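PDB 4YD8: protein PTHB1 from Homo sapiens, which is a subunit of the BBSome, a coat complex thought to sort specific membrane proteins to primary cilia, here represented by its N-terminal seven-bladed beta-propeller. Local coordinates for residues P58-T63 with C341-K346; I156-Q159 with L165-F168; S263-V266 with N271-C274; M96-V101 with V109-G114. One frame throughout, in Å; residues are numbered along the deposited sequence.

Interaction 1 (P58-T63 with C341-K346); sequences PHPAKT and CLHDLK
P60 lays one edge of its pyrrolidine ring over a face of the H343 imidazole. This is a CH-pi contact, with P60 CD 3.5 Å from the centroid of the H343 ring and 17° off its normal. P60 CD comes within 3.4 Å of H343 CE1, and P60 CG follows it over the rim, 3.5 Å from H343 NE2. The two side chains cross at about a right angle. Placing CG of H343 opposite the backbone N (chi1 -174°) carries the imidazole out to meet the proline. Beside this pair a single water joins the backbones, donating to P58 O at 2.8 Å and accepting from H343 N at 2.9 Å. P58 CD and L342 CD2, 4.4 Å apart, add a looser apolar touch.

The next shell fixes both partners. H343 and D344 are the middle residues of a type I' turn, closed by L342 N to L345 O (3.0 Å) and by the return bond from L345 N to L342 O. W13, on strand 8-17, meets the H343 ring and touches P58, P60 and L342, while Q41 takes the N-H of D344. With a serine in place of H343, the methylenes of P60 would probably lose the aromatic face they rest on, and W13 its ring neighbour.

The loop after strand 52-56, of the blade 29-32 to 72-77, meets the blade made by 334-342, 348-353, 357-362 and the N-terminal strand 8-17, where the propeller ring closes. No direct hydrogen bond links the segments; the join rests on a CH-pi contact, a loose apolar touch and one bridging water.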
loop_
_atom_site.group_PDB
_atom_site.type_symbol
_atom_site.label_atom_id
_atom_site.label_comp_id
_atom_site.label_asym_id
_atom_site.label_seq_id
_atom_site.Cartn_x
_atom_site.Cartn_y
_atom_site.Cartn_z
ATOM N N PRO A 58 15.848 3.513 8.720
ATOM C CA PRO A 58 16.521 4.821 8.713
ATOM C C PRO A 58 16.803 5.372 10.107
ATOM O O PRO A 58 16.035 5.155 11.044
ATOM C CB PRO A 58 15.531 5.729 7.971
ATOM C CG PRO A 58 14.221 5.032 8.056
ATOM C CD PRO A 58 14.506 3.566 8.123
ATOM N N HIS A 59 17.910 6.090 10.221
ATOM C CA HIS A 59 18.288 6.763 11.458
ATOM C C HIS A 59 18.684 8.186 11.117
ATOM O O HIS A 59 19.245 8.434 10.053
ATOM C CB HIS A 59 19.452 6.042 12.151
ATOM C CG HIS A 59 19.117 4.663 12.620
ATOM N ND1 HIS A 59 19.117 3.570 11.780
ATOM C CD2 HIS A 59 18.768 4.196 13.842
ATOM C CE1 HIS A 59 18.779 2.491 12.462
ATOM N NE2 HIS A 59 18.559 2.846 13.716
ATOM N N PRO A 60 18.399 9.130 12.018
ATOM C CA PRO A 60 18.829 10.505 11.760
ATOM C C PRO A 60 20.349 10.639 11.840
ATOM O O PRO A 60 21.021 9.796 12.443
ATOM C CB PRO A 60 18.138 11.300 12.872
ATOM C CG PRO A 60 18.027 10.326 13.983
ATOM C CD PRO A 60 17.725 8.999 13.319
ATOM N N ALA A 61 20.868 11.694 11.224
ATOM C CA ALA A 61 22.292 11.979 11.217
ATOM C C ALA A 61 22.865 11.968 12.636
ATOM O O ALA A 61 22.328 12.618 13.536
ATOM C CB ALA A 61 22.547 13.323 10.545
ATOM N N LYS A 62 23.950 11.216 12.827
ATOM C CA LYS A 62 24.553 11.030 14.143
ATOM C C LYS A 62 26.064 10.882 14.017
ATOM O O LYS A 62 26.556 9.849 13.569
ATOM C CB LYS A 62 23.947 9.806 14.825
ATOM C CG LYS A 62 24.562 9.446 16.168
ATOM C CD LYS A 62 23.841 8.240 16.761
ATOM C CE LYS A 62 24.320 7.924 18.169
ATOM N NZ LYS A 62 23.382 6.990 18.858
ATOM N N THR A 63 26.797 11.916 14.404
ATOM C CA THR A 63 28.230 11.976 14.143
ATOM C C THR A 63 29.025 12.072 15.437
ATOM O O THR A 63 28.456 12.277 16.508
ATOM C CB THR A 63 28.587 13.174 13.234
ATOM O OG1 THR A 63 28.518 14.393 13.982
ATOM C CG2 THR A 63 27.631 13.255 12.049
ATOM N N CYS A 341 5.914 3.442 12.172
ATOM C CA CYS A 341 6.770 3.609 13.331
ATOM C C CYS A 341 8.236 3.416 12.967
ATOM O O CYS A 341 8.675 2.296 12.660
ATOM C CB CYS A 341 6.361 2.628 14.429
ATOM S SG CYS A 341 7.315 2.792 15.933
ATOM N N LEU A 342 8.986 4.509 13.002
ATOM C CA LEU A 342 10.394 4.526 12.634
ATOM C C LEU A 342 11.126 5.354 13.658
ATOM O O LEU A 342 10.534 6.262 14.228
ATOM C CB LEU A 342 10.592 5.125 11.245
ATOM C CG LEU A 342 9.832 4.430 10.103
ATOM C CD1 LEU A 342 9.842 5.300 8.868
ATOM C CD2 LEU A 342 10.491 3.105 9.793
ATOM N N HIS A 343 12.390 5.027 13.904
ATOM C CA HIS A 343 13.205 5.781 14.857
ATOM C C HIS A 343 12.508 5.817 16.223
ATOM O O HIS A 343 12.612 6.794 16.972
ATOM C CB HIS A 343 13.475 7.196 14.310
ATOM C CG HIS A 343 14.419 8.013 15.143
ATOM N ND1 HIS A 343 15.590 7.503 15.667
ATOM C CD2 HIS A 343 14.365 9.310 15.537
ATOM C CE1 HIS A 343 16.213 8.450 16.349
ATOM N NE2 HIS A 343 15.493 9.553 16.285
ATOM N N ASP A 344 11.783 4.739 16.518
ATOM C CA ASP A 344 11.063 4.556 17.778
ATOM C C ASP A 344 9.996 5.609 18.021
ATOM O O ASP A 344 9.635 5.881 19.167
ATOM C CB ASP A 344 12.041 4.541 18.955
ATOM C CG ASP A 344 13.131 3.507 18.779
ATOM O OD1 ASP A 344 12.804 2.348 18.438
ATOM O OD2 ASP A 344 14.315 3.857 18.962
ATOM N N LEU A 345 9.493 6.179 16.934
ATOM C CA LEU A 345 8.464 7.210 16.960
ATOM C C LEU A 345 7.290 6.789 16.106
ATOM O O LEU A 345 7.488 6.215 15.038
ATOM C CB LEU A 345 9.030 8.536 16.441
ATOM C CG LEU A 345 10.129 9.123 17.318
ATOM C CD1 LEU A 345 10.916 10.170 16.558
ATOM C CD2 LEU A 345 9.519 9.707 18.564
ATOM N N LYS A 346 6.071 7.066 16.556
ATOM C CA LYS A 346 4.905 6.758 15.729
ATOM C C LYS A 346 4.572 7.941 14.812
ATOM O O LYS A 346 5.057 9.057 15.023
ATOM C CB LYS A 346 3.691 6.399 16.591
ATOM C CG LYS A 346 3.886 5.201 17.516
ATOM C CD LYS A 346 2.538 4.632 17.942
ATOM C CE LYS A 346 2.689 3.384 18.799
ATOM N NZ LYS A 346 3.279 3.690 20.132
HETATM O O HOH W 1 13.860 3.547 11.929
#

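Interaction 2 (I156-Q159 with L165-F168); sequences ICIQ and LMVF
I158 reaches two side chains of the opposite strand at once, and the packing is closest there. Its CG2 lies 3.6 Å from CE of M166, a selenomethionine in this crystal, and its CD1 lies 3.7 Å from F168 CE1, approaching that ring obliquely. M166 can make this contact because its chain runs extended to SE and then bends (chi3 -74°), bringing CE back over I158. F168 has further aromatic company in H133 and Y173, which probably limits how its ring can turn.

The other face, with C157, Q159, L165 and V167, is knit more loosely, although it too is buried and neither face is a solvent side. C157 SG rests 3.8 Å from L165 CB but 4.2 Å from V167 CG2, and Q159 offers L165 only the aliphatic base of its chain, CB to L165 CD2 at 3.9 Å. The extended Q159 chain carries its amide away from the pair, where NE2 donates to G186 O and N141 OD1.

Between the faces runs a regular antiparallel pairing. I156 and F168 exchange two bonds, F168 N to I156 O at 2.8 Å being nearly straight at 172°, and I158 and M166 exchange two more. C157 and V167 turn their backbone bonds to T143 and A174 on the flanking strands, so both segments are central in their four-stranded blade. The side chain of I156 lies about 7 Å from G145, a residue critical for protein stability. The strand N-H and C=O groups described here are thus paired, and the side-chain cohesion is largely apolar.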
loop_
_atom_site.group_PDB
_atom_site.type_symbol
_atom_site.label_atom_id
_atom_site.label_comp_id
_atom_site.label_asym_id
_atom_site.label_seq_id
_atom_site.Cartn_x
_atom_site.Cartn_y
_atom_site.Cartn_z
ATOM N N ILE A 156 -3.645 -14.376 -0.881
ATOM C CA ILE A 156 -3.268 -13.332 -1.823
ATOM C C ILE A 156 -4.149 -13.448 -3.062
ATOM O O ILE A 156 -4.456 -14.554 -3.513
ATOM C CB ILE A 156 -1.772 -13.433 -2.208
ATOM C CG1 ILE A 156 -0.881 -12.960 -1.042
ATOM C CG2 ILE A 156 -1.443 -12.623 -3.469
ATOM C CD1 ILE A 156 0.569 -13.337 -1.222
ATOM N N CYS A 157 -4.593 -12.305 -3.563
ATOM C CA CYS A 157 -5.374 -12.257 -4.801
ATOM C C CYS A 157 -4.663 -11.332 -5.764
ATOM O O CYS A 157 -4.403 -10.167 -5.442
ATOM C CB CYS A 157 -6.789 -11.760 -4.542
ATOM S SG CYS A 157 -7.734 -11.525 -6.094
ATOM N N ILE A 158 -4.330 -11.852 -6.939
ATOM C CA ILE A 158 -3.638 -11.071 -7.953
ATOM C C ILE A 158 -4.598 -10.803 -9.111
ATOM O O ILE A 158 -5.216 -11.731 -9.623
ATOM C CB ILE A 158 -2.382 -11.815 -8.481
ATOM C CG1 ILE A 158 -1.351 -12.046 -7.362
ATOM C CG2 ILE A 158 -1.740 -11.060 -9.644
ATOM C CD1 ILE A 158 -0.263 -13.043 -7.779
ATOM N N GLN A 159 -4.733 -9.540 -9.501
ATOM C CA GLN A 159 -5.487 -9.197 -10.698
ATOM C C GLN A 159 -4.569 -9.219 -11.914
ATOM O O GLN A 159 -3.535 -8.540 -11.919
ATOM C CB GLN A 159 -6.140 -7.813 -10.556
ATOM C CG GLN A 159 -6.946 -7.414 -11.821
ATOM C CD GLN A 159 -7.575 -6.037 -11.705
ATOM O OE1 GLN A 159 -8.594 -5.756 -12.333
ATOM N NE2 GLN A 159 -6.961 -5.164 -10.904
ATOM N N LEU A 165 -9.123 -12.460 -11.531
ATOM C CA LEU A 165 -8.687 -12.481 -10.136
ATOM C C LEU A 165 -8.175 -13.877 -9.831
ATOM O O LEU A 165 -8.910 -14.861 -9.970
ATOM C CB LEU A 165 -9.818 -12.099 -9.186
ATOM C CG LEU A 165 -10.427 -10.702 -9.342
ATOM C CD1 LEU A 165 -11.385 -10.451 -8.188
ATOM C CD2 LEU A 165 -9.346 -9.624 -9.386
HETATM N N MSE A 166 -6.906 -13.949 -9.441
HETATM C CA MSE A 166 -6.209 -15.196 -9.186
HETATM C C MSE A 166 -5.900 -15.297 -7.697
HETATM O O MSE A 166 -5.160 -14.479 -7.147
HETATM C CB MSE A 166 -4.929 -15.272 -10.040
HETATM C CG MSE A 166 -5.187 -15.054 -11.558
HETATM SE SE MSE A 166 -3.584 -15.139 -12.703
HETATM C CE MSE A 166 -2.778 -13.397 -12.204
ATOM N N VAL A 167 -6.505 -16.286 -7.049
ATOM C CA VAL A 167 -6.442 -16.416 -5.603
ATOM C C VAL A 167 -5.480 -17.522 -5.224
ATOM O O VAL A 167 -5.554 -18.638 -5.749
ATOM C CB VAL A 167 -7.835 -16.697 -5.003
ATOM C CG1 VAL A 167 -7.732 -16.970 -3.514
ATOM C CG2 VAL A 167 -8.782 -15.530 -5.280
ATOM N N PHE A 168 -4.566 -17.190 -4.317
ATOM C CA PHE A 168 -3.562 -18.119 -3.826
ATOM C C PHE A 168 -3.722 -18.323 -2.329
ATOM O O PHE A 168 -3.724 -17.363 -1.562
ATOM C CB PHE A 168 -2.153 -17.602 -4.134
ATOM C CG PHE A 168 -1.854 -17.517 -5.607
ATOM C CD1 PHE A 168 -2.228 -16.401 -6.342
ATOM C CD2 PHE A 168 -1.225 -18.567 -6.255
ATOM C CE1 PHE A 168 -1.974 -16.336 -7.706
ATOM C CE2 PHE A 168 -0.953 -18.505 -7.618
ATOM C CZ PHE A 168 -1.330 -17.384 -8.341
#

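Interaction 3 (S263-V266 with N271-C274); sequences SVFV and NFFC
F265 is the aromatic centre of this hairpin, touched by two residues of the partner strand in two different ways. At its edge, near the ring plane, F272 brings CE1 to 3.4 Å from F265 CD2. The two rings lie rim to rim with their planes only 17° apart, and neither sits over the face of the other. Over a face of F265 comes sulfur: C274 SG stands 4.1 Å from the centroid of the F265 ring and 29° off its normal, a Cys sulfur-aromatic contact. CG of F265 lies on the side of its backbone N (chi1 -73°), an orientation that presents one face of the ring to this thiol.

Other apolar side-chain contact is sparser. On the opposite face of the sheet V266 CB and F273 CB meet 4.2 Å apart. The F273 ring holds its edge, in plane, toward V266 O.

Two backbone hydrogen bonds join the strands. V266 N reaches F273 O at 2.9 Å, and F273 N returns to V266 O at the same length; the F273 carbonyl also receives the CA-H of F265 (CA to O 3.3 Å).

F265 backbone-bonds outward to C253 and F272 to K285, while F294 of strand 291-298 packs on the rings of F265 and F272. The hairpin is therefore the middle pair of a four-stranded antiparallel blade, with F265 and F272 turned to the neighbouring sheet, as blades meet in a beta-propeller.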
loop_
_atom_site.group_PDB
_atom_site.type_symbol
_atom_site.label_atom_id
_atom_site.label_comp_id
_atom_site.label_asym_id
_atom_site.label_seq_id
_atom_site.Cartn_x
_atom_site.Cartn_y
_atom_site.Cartn_z
ATOM N N SER A 263 -14.543 1.491 6.422
ATOM C CA SER A 263 -14.744 2.458 5.349
ATOM C C SER A 263 -13.932 2.124 4.105
ATOM O O SER A 263 -12.760 1.738 4.180
ATOM C CB SER A 263 -14.380 3.871 5.810
ATOM O OG SER A 263 -15.327 4.395 6.721
ATOM N N VAL A 264 -14.569 2.299 2.957
ATOM C CA VAL A 264 -13.919 2.139 1.670
ATOM C C VAL A 264 -13.505 3.501 1.136
ATOM O O VAL A 264 -14.359 4.304 0.783
ATOM C CB VAL A 264 -14.858 1.475 0.645
ATOM C CG1 VAL A 264 -14.159 1.346 -0.688
ATOM C CG2 VAL A 264 -15.328 0.119 1.164
ATOM N N PHE A 265 -12.213 3.794 1.090
ATOM C CA PHE A 265 -11.820 5.097 0.554
ATOM C C PHE A 265 -11.403 4.954 -0.892
ATOM O O PHE A 265 -10.668 4.021 -1.237
ATOM C CB PHE A 265 -10.698 5.710 1.382
ATOM C CG PHE A 265 -11.158 6.213 2.707
ATOM C CD1 PHE A 265 -11.299 5.350 3.780
ATOM C CD2 PHE A 265 -11.483 7.544 2.873
ATOM C CE1 PHE A 265 -11.736 5.828 5.011
ATOM C CE2 PHE A 265 -11.904 8.017 4.095
ATOM C CZ PHE A 265 -12.045 7.155 5.148
ATOM N N VAL A 266 -11.894 5.865 -1.737
ATOM C CA VAL A 266 -11.528 5.881 -3.143
ATOM C C VAL A 266 -10.917 7.224 -3.518
ATOM O O VAL A 266 -11.499 8.289 -3.274
ATOM C CB VAL A 266 -12.735 5.589 -4.057
ATOM C CG1 VAL A 266 -12.276 5.547 -5.522
ATOM C CG2 VAL A 266 -13.366 4.254 -3.656
ATOM N N ASN A 271 -12.188 13.671 -7.319
ATOM C CA ASN A 271 -12.860 13.629 -6.031
ATOM C C ASN A 271 -12.270 12.564 -5.139
ATOM O O ASN A 271 -11.643 11.610 -5.596
ATOM C CB ASN A 271 -14.367 13.374 -6.205
ATOM C CG ASN A 271 -15.082 14.513 -6.903
ATOM O OD1 ASN A 271 -15.604 15.422 -6.260
ATOM N ND2 ASN A 271 -15.128 14.459 -8.232
ATOM N N PHE A 272 -12.497 12.735 -3.853
ATOM C CA PHE A 272 -12.100 11.772 -2.858
ATOM C C PHE A 272 -13.396 11.284 -2.198
ATOM O O PHE A 272 -14.256 12.097 -1.825
ATOM C CB PHE A 272 -11.098 12.478 -1.918
ATOM C CG PHE A 272 -11.017 11.945 -0.530
ATOM C CD1 PHE A 272 -10.590 10.657 -0.287
ATOM C CD2 PHE A 272 -11.231 12.791 0.547
ATOM C CE1 PHE A 272 -10.461 10.192 1.016
ATOM C CE2 PHE A 272 -11.097 12.343 1.840
ATOM C CZ PHE A 272 -10.714 11.040 2.081
ATOM N N PHE A 273 -13.554 9.968 -2.101
ATOM C CA PHE A 273 -14.779 9.363 -1.580
ATOM C C PHE A 273 -14.535 8.514 -0.334
ATOM O O PHE A 273 -13.555 7.773 -0.253
ATOM C CB PHE A 273 -15.435 8.448 -2.630
ATOM C CG PHE A 273 -15.750 9.115 -3.942
ATOM C CD1 PHE A 273 -14.767 9.291 -4.909
ATOM C CD2 PHE A 273 -17.056 9.507 -4.241
ATOM C CE1 PHE A 273 -15.075 9.892 -6.159
ATOM C CE2 PHE A 273 -17.375 10.085 -5.478
ATOM C CZ PHE A 273 -16.382 10.295 -6.426
ATOM N N CYS A 274 -15.462 8.584 0.613
ATOM C CA CYS A 274 -15.515 7.627 1.706
ATOM C C CYS A 274 -16.836 6.875 1.615
ATOM O O CYS A 274 -17.896 7.480 1.757
ATOM C CB CYS A 274 -15.383 8.332 3.061
ATOM S SG CYS A 274 -15.605 7.204 4.458
#

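Interaction 4 (M96-V101 with V109-G114); sequences MLHLAV and VYSVSG
L99 O is gripped twice from the opposite strand, by the N-H of Y110 at 2.8 Å in the carbonyl plane and by the CA-H of V109 (CA to O 3.2 Å). The return bond, L99 N to Y110 O, completes the hydrogen-bonded pair. The side chain of H98 crowds that same Y110 carbonyl, its CB 3.3 Å from Y110 O. With CG anti to the carbonyl carbon (chi1 -71°), the H98 ring runs along the partner strand until CD2 lies 3.6 Å from S111 CB. Its ND1 bonds back to M96 O at 3.1 Å, arriving well above the carbonyl plane and bent to 140°. A serine at H98 would probably leave M96 O without this donor and open a gap beside S111.

Beyond the paired residues, a water accepts the N-H of V112 at 2.8 Å and lies within hydrogen-bonding distance of L97 O, prolonging the join where direct pairing stops. Elsewhere the packing is apolar: V101 CG2 meets Y110 CE2 obliquely at 3.9 Å, and A100 faces V109.

Backbone bonds from A100 to E86 and from V109 to M130 continue the sheet outward. This hairpin thus forms the two middle strands of a four-stranded antiparallel propeller blade.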
loop_
_atom_site.group_PDB
_atom_site.type_symbol
_atom_site.label_atom_id
_atom_site.label_comp_id
_atom_site.label_asym_id
_atom_site.label_seq_id
_atom_site.Cartn_x
_atom_site.Cartn_y
_atom_site.Cartn_z
HETATM N N MSE A 96 4.076 -15.395 11.553
HETATM C CA MSE A 96 5.124 -14.419 11.262
HETATM C C MSE A 96 4.874 -13.709 9.925
HETATM O O MSE A 96 4.336 -14.290 8.974
HETATM C CB MSE A 96 6.501 -15.082 11.249
HETATM C CG MSE A 96 7.028 -15.416 12.624
HETATM SE SE MSE A 96 8.967 -15.339 12.592
HETATM C CE MSE A 96 9.266 -14.717 14.371
ATOM N N LEU A 97 5.238 -12.431 9.873
ATOM C CA LEU A 97 5.095 -11.671 8.636
ATOM C C LEU A 97 6.167 -12.083 7.633
ATOM O O LEU A 97 7.315 -12.361 8.002
ATOM C CB LEU A 97 5.176 -10.158 8.897
ATOM C CG LEU A 97 4.162 -9.617 9.911
ATOM C CD1 LEU A 97 4.383 -8.114 10.183
ATOM C CD2 LEU A 97 2.750 -9.890 9.409
ATOM N N HIS A 98 5.771 -12.116 6.365
ATOM C CA HIS A 98 6.661 -12.391 5.244
ATOM C C HIS A 98 6.438 -11.359 4.134
ATOM O O HIS A 98 5.417 -10.682 4.105
ATOM C CB HIS A 98 6.431 -13.799 4.685
ATOM C CG HIS A 98 6.905 -14.884 5.591
ATOM N ND1 HIS A 98 6.219 -15.258 6.732
ATOM C CD2 HIS A 98 8.008 -15.669 5.543
ATOM C CE1 HIS A 98 6.877 -16.229 7.336
ATOM N NE2 HIS A 98 7.972 -16.495 6.642
ATOM N N LEU A 99 7.403 -11.266 3.228
ATOM C CA LEU A 99 7.383 -10.297 2.127
ATOM C C LEU A 99 6.861 -10.964 0.870
ATOM O O LEU A 99 7.396 -11.996 0.465
ATOM C CB LEU A 99 8.784 -9.767 1.860
ATOM C CG LEU A 99 8.959 -8.826 0.656
ATOM C CD1 LEU A 99 8.182 -7.538 0.845
ATOM C CD2 LEU A 99 10.424 -8.533 0.387
ATOM N N ALA A 100 5.832 -10.383 0.251
ATOM C CA ALA A 100 5.406 -10.845 -1.075
ATOM C C ALA A 100 5.898 -9.835 -2.102
ATOM O O ALA A 100 5.735 -8.631 -1.927
ATOM C CB ALA A 100 3.894 -10.999 -1.145
ATOM N N VAL A 101 6.531 -10.334 -3.156
ATOM C CA VAL A 101 6.996 -9.500 -4.246
ATOM C C VAL A 101 6.253 -9.942 -5.495
ATOM O O VAL A 101 6.338 -11.108 -5.894
ATOM C CB VAL A 101 8.512 -9.628 -4.460
ATOM C CG1 VAL A 101 8.978 -8.741 -5.621
ATOM C CG2 VAL A 101 9.267 -9.279 -3.150
ATOM N N VAL A 109 7.442 -15.197 -2.345
ATOM C CA VAL A 109 7.253 -14.899 -0.924
ATOM C C VAL A 109 8.550 -15.211 -0.172
ATOM O O VAL A 109 9.136 -16.275 -0.344
ATOM C CB VAL A 109 6.044 -15.688 -0.345
ATOM C CG1 VAL A 109 6.003 -15.601 1.175
ATOM C CG2 VAL A 109 4.733 -15.130 -0.909
ATOM N N TYR A 110 9.015 -14.246 0.625
ATOM C CA TYR A 110 10.324 -14.314 1.273
ATOM C C TYR A 110 10.233 -14.205 2.775
ATOM O O TYR A 110 9.383 -13.488 3.304
ATOM C CB TYR A 110 11.236 -13.182 0.802
ATOM C CG TYR A 110 11.603 -13.249 -0.654
ATOM C CD1 TYR A 110 12.724 -13.947 -1.071
ATOM C CD2 TYR A 110 10.831 -12.604 -1.605
ATOM C CE1 TYR A 110 13.070 -14.018 -2.407
ATOM C CE2 TYR A 110 11.168 -12.667 -2.946
ATOM C CZ TYR A 110 12.285 -13.382 -3.332
ATOM O OH TYR A 110 12.628 -13.453 -4.650
ATOM N N SER A 111 11.160 -14.873 3.447
ATOM C CA SER A 111 11.378 -14.682 4.878
ATOM C C SER A 111 12.570 -13.750 5.121
ATOM O O SER A 111 13.688 -14.059 4.717
ATOM C CB SER A 111 11.622 -16.044 5.547
ATOM O OG SER A 111 11.980 -15.894 6.912
ATOM N N VAL A 112 12.345 -12.632 5.812
ATOM C CA VAL A 112 13.421 -11.697 6.119
ATOM C C VAL A 112 13.815 -11.860 7.573
ATOM O O VAL A 112 12.966 -11.752 8.452
ATOM C CB VAL A 112 12.995 -10.233 5.863
ATOM C CG1 VAL A 112 14.111 -9.279 6.235
ATOM C CG2 VAL A 112 12.585 -10.043 4.400
ATOM N N SER A 113 15.087 -12.151 7.819
ATOM C CA SER A 113 15.560 -12.380 9.177
ATOM C C SER A 113 15.791 -11.077 9.930
ATOM O O SER A 113 15.883 -9.999 9.340
ATOM C CB SER A 113 16.862 -13.178 9.162
ATOM O OG SER A 113 17.946 -12.338 8.795
ATOM N N GLY A 114 15.930 -11.185 11.245
ATOM C CA GLY A 114 16.430 -10.064 12.015
ATOM C C GLY A 114 17.914 -9.891 11.731
ATOM O O GLY A 114 18.487 -10.586 10.883
HETATM O O HOH W 2 9.944 -12.268 7.284
#

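Interactions 2, 3 and 4 each pair the two middle strands of a separate blade and are buried, whereas interaction 1, partly buried, joins a loop to a turn of another sheet. The three hairpins follow in series inside the loop that interaction 1 closes. Chemistry tracks place: backbone bonds dominate the hairpins, supplemented by aliphatic and selenomethionine packing in interaction 2, ring and sulfur contacts in interaction 3, and a histidine and water where direct pairing stops in interaction 4. Interaction 1 has no direct hydrogen bond, only a proline-on-imidazole CH-pi contact, a loose apolar touch and a bridging water. Interactions 2 and 4 alone touch, through I156 CD1 and A100 CB at 4.1 Å.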